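Local coordinates for protein phosphoribosylaminoimidazole carboxylase, ATPase subunit (Thermus thermophilus, PDB 3AW8) that probably catalyses the ATP-dependent conversion of 5-aminoimidazole ribonucleotide and hydrogencarbonate to N5-carboxyaminoimidazole ribonucleotide in purine biosynthesis, at residues 182-187 / 276-281; 193-198 / 229-234. All coordinates share one frame; numbering follows the deposited sequence.

Contact 1. Residues 182-187 / 276-281; sequences SLLAVR and TSQFEN
The flat amide of Gln278 turns OE1 towards Leu184, whose CG lies 4.2 Å from that oxygen and well off the amide plane, so an aliphatic branch point meets a polar group without any bond between them. The other flat group is the ring of Phe279, with Gln278 CG over the centre of one face, 3.9 Å above the plane. One glutamine therefore serves two neighbours: its second methylene, CG, covers the ring, and its far end reaches for the strand. The reach follows from an extended second torsion (chi2 174°), which carries the amide straight out from CG. There the amide is held by polar partners rather than by the leucine; Gln278 NE2 bonds to the carbonyl of His264.

Two residues further along the strand, Val186 brings CG2 to 4.1 Å from the backbone O of Asn281. With chi1 at 40°, CG1 sits between the backbone N and the carbonyl carbon and CG2 is swung to the helix. The side chains of Val186 and Asn281 cross at about a right angle.

What presents Gln278 and Asn281 together is the start of helix 278-287. Ser277 is its N-cap: Glu280 N donates to Ser277 OG over 2.9 Å in a nearly straight bond (167°), and Asn281 N reaches Ser277 O at 2.9 Å. Gln278 N is taken up by Thr270 OG1.

Leu184 and Val186 point to this helix start, whereas Leu183 and Ala185 carry helix 220-237. The contact is thus a buried example of a central antiparallel sheet covered on both sides, here within the ATP-grasp domain; Leu184 lies about 14 Å from the bound AMP, side chain to ligand, so this is structural packing at some distance from the nucleotide.

Contact 2. Residues 193-198 / 229-234; sequences VAFYPL and YALRAM
Phe195 puts the far end of its ring against three side chains of segment 229-234, part of helix 220-237, and the torsions of Phe195 and Met234 bring their ends together. The Phe195 CG stands anti to the carbonyl carbon (chi1 -53°), which sends the ring out from the strand to the helix. Ala230 CB approaches at the edge, in the ring plane, 3.8 Å from Phe195 CE1. Leu231 also meets the edge, with its CG 4.0 Å from Phe195 CZ, and the two side chains cross at roughly a right angle.

Met234 behaves differently. Its chain runs extended through chi2 and then bends at the thioether, chi3 -93°, which folds the methyl back to the phenylalanine: Met234 CE lies 3.5 Å from Phe195 CE1, in an oblique position. Phe195 and Met234 run alongside each other with opposite headings. No hydrogen bond crosses the contact, and the hold is apolar throughout.

Strand 193-195 and the helix segment run closer to antiparallel than to parallel, at 144°, with axes 10.1 Å apart. Neighbours complete the layer: Ala230 also rests on Leu183 and Met234 on Ala185 of the adjacent strand 179-187, Glu227 of the same helix touches Phe195, and Ala233 packs against Phe104 and Leu107 of helix 97-107.

In the fold
From the N terminus, the chain passes through strand 179-187 and turns directly into its antiparallel neighbour, strand 193-204. After strand 207-213, helix 220-237 returns over one face of the sheet, and contact 2 closes the shorter loop. Strand 241-250 then pairs with the other side of strand 179-187, and only after strand 253-260 does helix 278-287 begin, closing contact 1. Contact 2 thus lies wholly within the longer loop, and the two do not cross. They meet in the sheet, where Val186 O lies 2.9 Å from Ala194 N, and through Tyr196 OH, 2.8 Å from Thr276 O. Together they fix a helix to each face of one sheet.

Contact 1. Residues 182-187 / 276-281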
ATOM      1  N   SER A 182      -6.876  -1.048  22.810  1.00 46.64           N
ATOM      2  CA  SER A 182      -6.539   0.312  22.415  1.00 46.30           C
ATOM      3  C   SER A 182      -7.514   0.768  21.358  1.00 45.75           C
ATOM      4  O   SER A 182      -8.077  -0.044  20.625  1.00 45.81           O
ATOM      5  CB  SER A 182      -5.111   0.385  21.867  1.00 44.32           C
ATOM      6  OG  SER A 182      -5.026  -0.222  20.596  1.00 43.71           O
ATOM      7  N   LEU A 183      -7.721   2.075  21.291  1.00 46.30           N
ATOM      8  CA  LEU A 183      -8.634   2.636  20.310  1.00 47.41           C
ATOM      9  C   LEU A 183      -7.917   3.703  19.505  1.00 48.59           C
ATOM     10  O   LEU A 183      -7.479   4.713  20.056  1.00 50.97           O
ATOM     11  CB  LEU A 183      -9.854   3.251  21.003  1.00 45.96           C
ATOM     12  CG  LEU A 183     -10.859   3.897  20.044  1.00 46.94           C
ATOM     13  CD1 LEU A 183     -12.184   3.177  20.143  1.00 46.01           C
ATOM     14  CD2 LEU A 183     -11.024   5.369  20.369  1.00 43.96           C
ATOM     15  N   LEU A 184      -7.765   3.470  18.208  1.00 47.85           N
ATOM     16  CA  LEU A 184      -7.126   4.458  17.360  1.00 47.47           C
ATOM     17  C   LEU A 184      -8.235   5.401  16.909  1.00 46.62           C
ATOM     18  O   LEU A 184      -9.260   4.963  16.396  1.00 46.27           O
ATOM     19  CB  LEU A 184      -6.462   3.800  16.141  1.00 47.48           C
ATOM     20  CG  LEU A 184      -5.260   2.877  16.363  1.00 49.05           C
ATOM     21  CD1 LEU A 184      -4.315   3.522  17.347  1.00 48.86           C
ATOM     22  CD2 LEU A 184      -5.708   1.524  16.892  1.00 51.52           C
ATOM     23  N   ALA A 185      -8.040   6.694  17.125  1.00 46.47           N
ATOM     24  CA  ALA A 185      -9.035   7.681  16.731  1.00 47.90           C
ATOM     25  C   ALA A 185      -8.368   8.742  15.877  1.00 48.45           C
ATOM     26  O   ALA A 185      -7.152   8.929  15.936  1.00 49.25           O
ATOM     27  CB  ALA A 185      -9.669   8.324  17.968  1.00 48.62           C
ATOM     28  N   VAL A 186      -9.162   9.442  15.083  1.00 48.15           N
ATOM     29  CA  VAL A 186      -8.607  10.472  14.227  1.00 49.12           C
ATOM     30  C   VAL A 186      -9.530  11.676  14.093  1.00 49.67           C
ATOM     31  O   VAL A 186     -10.752  11.545  14.035  1.00 49.19           O
ATOM     32  CB  VAL A 186      -8.275   9.887  12.832  1.00 48.71           C
ATOM     33  CG1 VAL A 186      -9.356   8.919  12.406  1.00 48.03           C
ATOM     34  CG2 VAL A 186      -8.124  11.003  11.811  1.00 49.10           C
ATOM     35  N   ARG A 187      -8.926  12.856  14.058  1.00 50.40           N
ATOM     36  CA  ARG A 187      -9.672  14.090  13.928  1.00 51.24           C
ATOM     37  C   ARG A 187      -8.991  14.963  12.888  1.00 51.13           C
ATOM     38  O   ARG A 187      -7.827  15.334  13.044  1.00 50.09           O
ATOM     39  CB  ARG A 187      -9.724  14.814  15.278  1.00 54.74           C
ATOM     40  CG  ARG A 187     -10.509  16.122  15.279  1.00 55.30           C
ATOM     41  CD  ARG A 187     -10.680  16.657  16.702  1.00 56.20           C
ATOM     42  NE  ARG A 187     -11.358  17.953  16.726  1.00 57.28           N
ATOM     43  CZ  ARG A 187     -10.772  19.117  16.457  1.00 56.20           C
ATOM     44  NH1 ARG A 187     -11.476  20.234  16.497  1.00 56.34           N
ATOM     45  NH2 ARG A 187      -9.480  19.167  16.163  1.00 56.99           N
ATOM     46  N   THR A 276      -9.382   2.062   5.348  1.00 42.82           N
ATOM     47  CA  THR A 276      -8.413   3.145   5.254  1.00 40.95           C
ATOM     48  C   THR A 276      -7.404   2.922   6.356  1.00 40.45           C
ATOM     49  O   THR A 276      -7.778   2.742   7.519  1.00 40.47           O
ATOM     50  CB  THR A 276      -9.063   4.532   5.478  1.00 42.50           C
ATOM     51  OG1 THR A 276     -10.228   4.664   4.657  1.00 44.23           O
ATOM     52  CG2 THR A 276      -8.082   5.638   5.114  1.00 42.64           C
ATOM     53  N   SER A 277      -6.123   2.939   6.004  1.00 39.58           N
ATOM     54  CA  SER A 277      -5.088   2.721   7.000  1.00 37.12           C
ATOM     55  C   SER A 277      -4.982   3.929   7.916  1.00 36.75           C
ATOM     56  O   SER A 277      -5.384   5.054   7.571  1.00 34.20           O
ATOM     57  CB  SER A 277      -3.734   2.458   6.332  1.00 38.05           C
ATOM     58  OG  SER A 277      -3.087   3.668   5.982  1.00 39.68           O
ATOM     59  N   GLN A 278      -4.449   3.684   9.102  1.00 35.22           N
ATOM     60  CA  GLN A 278      -4.269   4.744  10.055  1.00 33.96           C
ATOM     61  C   GLN A 278      -3.280   5.751   9.437  1.00 36.08           C
ATOM     62  O   GLN A 278      -3.398   6.959   9.644  1.00 36.77           O
ATOM     63  CB  GLN A 278      -3.723   4.167  11.359  1.00 32.73           C
ATOM     64  CG  GLN A 278      -2.298   3.650  11.268  1.00 32.33           C
ATOM     65  CD  GLN A 278      -1.762   3.236  12.620  1.00 35.76           C
ATOM     66  OE1 GLN A 278      -2.157   3.799  13.647  1.00 39.19           O
ATOM     67  NE2 GLN A 278      -0.854   2.268  12.638  1.00 33.71           N
ATOM     68  N   PHE A 279      -2.317   5.256   8.664  1.00 35.02           N
ATOM     69  CA  PHE A 279      -1.337   6.143   8.050  1.00 35.31           C
ATOM     70  C   PHE A 279      -1.995   7.065   7.033  1.00 35.92           C
ATOM     71  O   PHE A 279      -1.723   8.260   7.012  1.00 35.98           O
ATOM     72  CB  PHE A 279      -0.207   5.332   7.393  1.00 33.48           C
ATOM     73  CG  PHE A 279       0.492   4.412   8.344  1.00 30.95           C
ATOM     74  CD1 PHE A 279       1.267   4.919   9.371  1.00 31.29           C
ATOM     75  CD2 PHE A 279       0.324   3.034   8.252  1.00 33.33           C
ATOM     76  CE1 PHE A 279       1.863   4.069  10.301  1.00 33.15           C
ATOM     77  CE2 PHE A 279       0.913   2.171   9.178  1.00 29.83           C
ATOM     78  CZ  PHE A 279       1.681   2.689  10.202  1.00 32.55           C
ATOM     79  N   GLU A 280      -2.855   6.524   6.178  1.00 36.37           N
ATOM     80  CA  GLU A 280      -3.507   7.380   5.208  1.00 37.49           C
ATOM     81  C   GLU A 280      -4.424   8.385   5.919  1.00 38.56           C
ATOM     82  O   GLU A 280      -4.456   9.565   5.568  1.00 38.80           O
ATOM     83  CB  GLU A 280      -4.317   6.564   4.197  1.00 38.26           C
ATOM     84  CG  GLU A 280      -5.022   7.468   3.179  1.00 43.32           C
ATOM     85  CD  GLU A 280      -5.833   6.727   2.131  1.00 46.07           C
ATOM     86  OE1 GLU A 280      -6.740   7.362   1.551  1.00 46.71           O
ATOM     87  OE2 GLU A 280      -5.566   5.532   1.872  1.00 47.89           O
ATOM     88  N   ASN A 281      -5.159   7.923   6.927  1.00 38.90           N
ATOM     89  CA  ASN A 281      -6.060   8.809   7.656  1.00 39.89           C
ATOM     90  C   ASN A 281      -5.331   9.929   8.390  1.00 39.50           C
ATOM     91  O   ASN A 281      -5.814  11.068   8.436  1.00 38.15           O
ATOM     92  CB  ASN A 281      -6.919   8.009   8.638  1.00 39.99           C
ATOM     93  CG  ASN A 281      -8.367   7.912   8.191  1.00 41.16           C
ATOM     94  OD1 ASN A 281      -9.121   7.064   8.668  1.00 44.40           O
ATOM     95  ND2 ASN A 281      -8.762   8.789   7.278  1.00 39.47           N
TER

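Contact 2. Residues 193-198 / 229-234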
ATOM      1  N   VAL A 193     -14.283  13.701  12.599  1.00 48.53           N
ATOM      2  CA  VAL A 193     -13.629  12.660  13.384  1.00 48.36           C
ATOM      3  C   VAL A 193     -13.993  11.277  12.861  1.00 49.09           C
ATOM      4  O   VAL A 193     -14.879  11.136  12.014  1.00 48.52           O
ATOM      5  CB  VAL A 193     -14.011  12.742  14.885  1.00 48.61           C
ATOM      6  CG1 VAL A 193     -13.663  14.119  15.440  1.00 46.70           C
ATOM      7  CG2 VAL A 193     -15.485  12.434  15.068  1.00 46.48           C
ATOM      8  N   ALA A 194     -13.299  10.262  13.370  1.00 48.54           N
ATOM      9  CA  ALA A 194     -13.522   8.879  12.963  1.00 47.82           C
ATOM     10  C   ALA A 194     -12.892   7.962  13.999  1.00 46.64           C
ATOM     11  O   ALA A 194     -11.957   8.366  14.686  1.00 47.18           O
ATOM     12  CB  ALA A 194     -12.899   8.636  11.602  1.00 47.94           C
ATOM     13  N   PHE A 195     -13.393   6.736  14.110  1.00 45.25           N
ATOM     14  CA  PHE A 195     -12.870   5.793  15.097  1.00 46.56           C
ATOM     15  C   PHE A 195     -12.725   4.393  14.517  1.00 47.82           C
ATOM     16  O   PHE A 195     -13.576   3.943  13.741  1.00 48.97           O
ATOM     17  CB  PHE A 195     -13.804   5.752  16.313  1.00 46.65           C
ATOM     18  CG  PHE A 195     -14.093   7.109  16.895  1.00 48.01           C
ATOM     19  CD1 PHE A 195     -13.339   7.605  17.953  1.00 48.16           C
ATOM     20  CD2 PHE A 195     -15.068   7.927  16.327  1.00 46.06           C
ATOM     21  CE1 PHE A 195     -13.550   8.899  18.433  1.00 48.22           C
ATOM     22  CE2 PHE A 195     -15.280   9.219  16.800  1.00 47.00           C
ATOM     23  CZ  PHE A 195     -14.519   9.706  17.854  1.00 46.72           C
ATOM     24  N   TYR A 196     -11.646   3.708  14.890  1.00 46.73           N
ATOM     25  CA  TYR A 196     -11.387   2.348  14.420  1.00 47.08           C
ATOM     26  C   TYR A 196     -11.950   1.383  15.438  1.00 46.97           C
ATOM     27  O   TYR A 196     -12.176   1.746  16.586  1.00 47.86           O
ATOM     28  CB  TYR A 196      -9.875   2.083  14.293  1.00 45.08           C
ATOM     29  CG  TYR A 196      -9.232   2.703  13.084  1.00 45.06           C
ATOM     30  CD1 TYR A 196      -9.204   2.032  11.859  1.00 44.97           C
ATOM     31  CD2 TYR A 196      -8.712   3.999  13.141  1.00 43.80           C
ATOM     32  CE1 TYR A 196      -8.676   2.646  10.710  1.00 42.56           C
ATOM     33  CE2 TYR A 196      -8.190   4.619  12.009  1.00 41.81           C
ATOM     34  CZ  TYR A 196      -8.180   3.943  10.799  1.00 42.03           C
ATOM     35  OH  TYR A 196      -7.741   4.595   9.677  1.00 38.69           O
ATOM     36  N   PRO A 197     -12.190   0.132  15.032  1.00 47.75           N
ATOM     37  CA  PRO A 197     -12.719  -0.819  16.009  1.00 48.60           C
ATOM     38  C   PRO A 197     -11.704  -0.916  17.148  1.00 49.26           C
ATOM     39  O   PRO A 197     -10.524  -0.642  16.945  1.00 50.94           O
ATOM     40  CB  PRO A 197     -12.796  -2.118  15.212  1.00 47.60           C
ATOM     41  CG  PRO A 197     -13.060  -1.637  13.820  1.00 48.49           C
ATOM     42  CD  PRO A 197     -12.130  -0.464  13.688  1.00 47.80           C
ATOM     43  N   LEU A 198     -12.155  -1.279  18.342  1.00 50.00           N
ATOM     44  CA  LEU A 198     -11.231  -1.432  19.452  1.00 50.87           C
ATOM     45  C   LEU A 198     -10.298  -2.538  19.005  1.00 50.26           C
ATOM     46  O   LEU A 198     -10.637  -3.303  18.108  1.00 50.63           O
ATOM     47  CB  LEU A 198     -11.965  -1.854  20.733  1.00 54.14           C
ATOM     48  CG  LEU A 198     -12.606  -0.759  21.594  1.00 57.20           C
ATOM     49  CD1 LEU A 198     -13.400  -1.402  22.714  1.00 58.24           C
ATOM     50  CD2 LEU A 198     -11.529   0.156  22.172  1.00 56.80           C
ATOM     51  N   TYR A 229     -14.584   8.570  25.221  1.00 65.04           N
ATOM     52  CA  TYR A 229     -13.405   9.050  25.923  1.00 66.15           C
ATOM     53  C   TYR A 229     -12.459   9.696  24.908  1.00 65.93           C
ATOM     54  O   TYR A 229     -11.872  10.751  25.164  1.00 65.85           O
ATOM     55  CB  TYR A 229     -12.679   7.892  26.617  1.00 68.79           C
ATOM     56  CG  TYR A 229     -13.486   7.155  27.668  1.00 71.08           C
ATOM     57  CD1 TYR A 229     -14.212   7.849  28.636  1.00 72.59           C
ATOM     58  CD2 TYR A 229     -13.468   5.766  27.735  1.00 72.32           C
ATOM     59  CE1 TYR A 229     -14.895   7.177  29.650  1.00 73.23           C
ATOM     60  CE2 TYR A 229     -14.146   5.081  28.746  1.00 75.07           C
ATOM     61  CZ  TYR A 229     -14.856   5.793  29.704  1.00 74.42           C
ATOM     62  OH  TYR A 229     -15.495   5.125  30.726  1.00 73.71           O
ATOM     63  N   ALA A 230     -12.327   9.062  23.747  1.00 65.08           N
ATOM     64  CA  ALA A 230     -11.441   9.553  22.699  1.00 63.22           C
ATOM     65  C   ALA A 230     -11.860  10.911  22.157  1.00 62.77           C
ATOM     66  O   ALA A 230     -11.014  11.764  21.886  1.00 62.54           O
ATOM     67  CB  ALA A 230     -11.374   8.546  21.569  1.00 62.70           C
ATOM     68  N   LEU A 231     -13.163  11.110  21.998  1.00 62.37           N
ATOM     69  CA  LEU A 231     -13.678  12.370  21.479  1.00 62.31           C
ATOM     70  C   LEU A 231     -13.341  13.492  22.456  1.00 63.46           C
ATOM     71  O   LEU A 231     -12.938  14.595  22.061  1.00 62.78           O
ATOM     72  CB  LEU A 231     -15.194  12.285  21.298  1.00 61.78           C
ATOM     73  CG  LEU A 231     -15.772  12.883  20.014  1.00 61.52           C
ATOM     74  CD1 LEU A 231     -17.285  12.837  20.090  1.00 60.33           C
ATOM     75  CD2 LEU A 231     -15.291  14.308  19.825  1.00 60.01           C
ATOM     76  N   ARG A 232     -13.506  13.202  23.740  1.00 64.02           N
ATOM     77  CA  ARG A 232     -13.223  14.192  24.760  1.00 64.58           C
ATOM     78  C   ARG A 232     -11.761  14.619  24.710  1.00 63.10           C
ATOM     79  O   ARG A 232     -11.452  15.809  24.725  1.00 61.39           O
ATOM     80  CB  ARG A 232     -13.589  13.644  26.145  1.00 66.61           C
ATOM     81  CG  ARG A 232     -15.099  13.525  26.362  1.00 69.83           C
ATOM     82  CD  ARG A 232     -15.491  13.752  27.829  1.00 72.92           C
ATOM     83  NE  ARG A 232     -15.479  12.529  28.630  1.00 73.78           N
ATOM     84  CZ  ARG A 232     -16.401  11.573  28.547  1.00 74.82           C
ATOM     85  NH1 ARG A 232     -17.419  11.693  27.697  1.00 73.50           N
ATOM     86  NH2 ARG A 232     -16.304  10.495  29.314  1.00 75.07           N
ATOM     87  N   ALA A 233     -10.868  13.643  24.628  1.00 62.65           N
ATOM     88  CA  ALA A 233      -9.440  13.924  24.577  1.00 63.01           C
ATOM     89  C   ALA A 233      -9.046  14.751  23.353  1.00 62.77           C
ATOM     90  O   ALA A 233      -8.360  15.772  23.479  1.00 61.88           O
ATOM     91  CB  ALA A 233      -8.654  12.619  24.603  1.00 62.95           C
ATOM     92  N   MET A 234      -9.480  14.320  22.171  1.00 61.99           N
ATOM     93  CA  MET A 234      -9.142  15.032  20.939  1.00 62.59           C
ATOM     94  C   MET A 234      -9.618  16.485  20.910  1.00 62.90           C
ATOM     95  O   MET A 234      -8.865  17.379  20.520  1.00 61.66           O
ATOM     96  CB  MET A 234      -9.694  14.287  19.718  1.00 62.01           C
ATOM     97  CG  MET A 234      -9.045  12.935  19.466  1.00 61.65           C
ATOM     98  SD  MET A 234      -9.559  12.212  17.899  1.00 61.98           S
ATOM     99  CE  MET A 234     -10.943  11.206  18.396  1.00 63.22           C
TER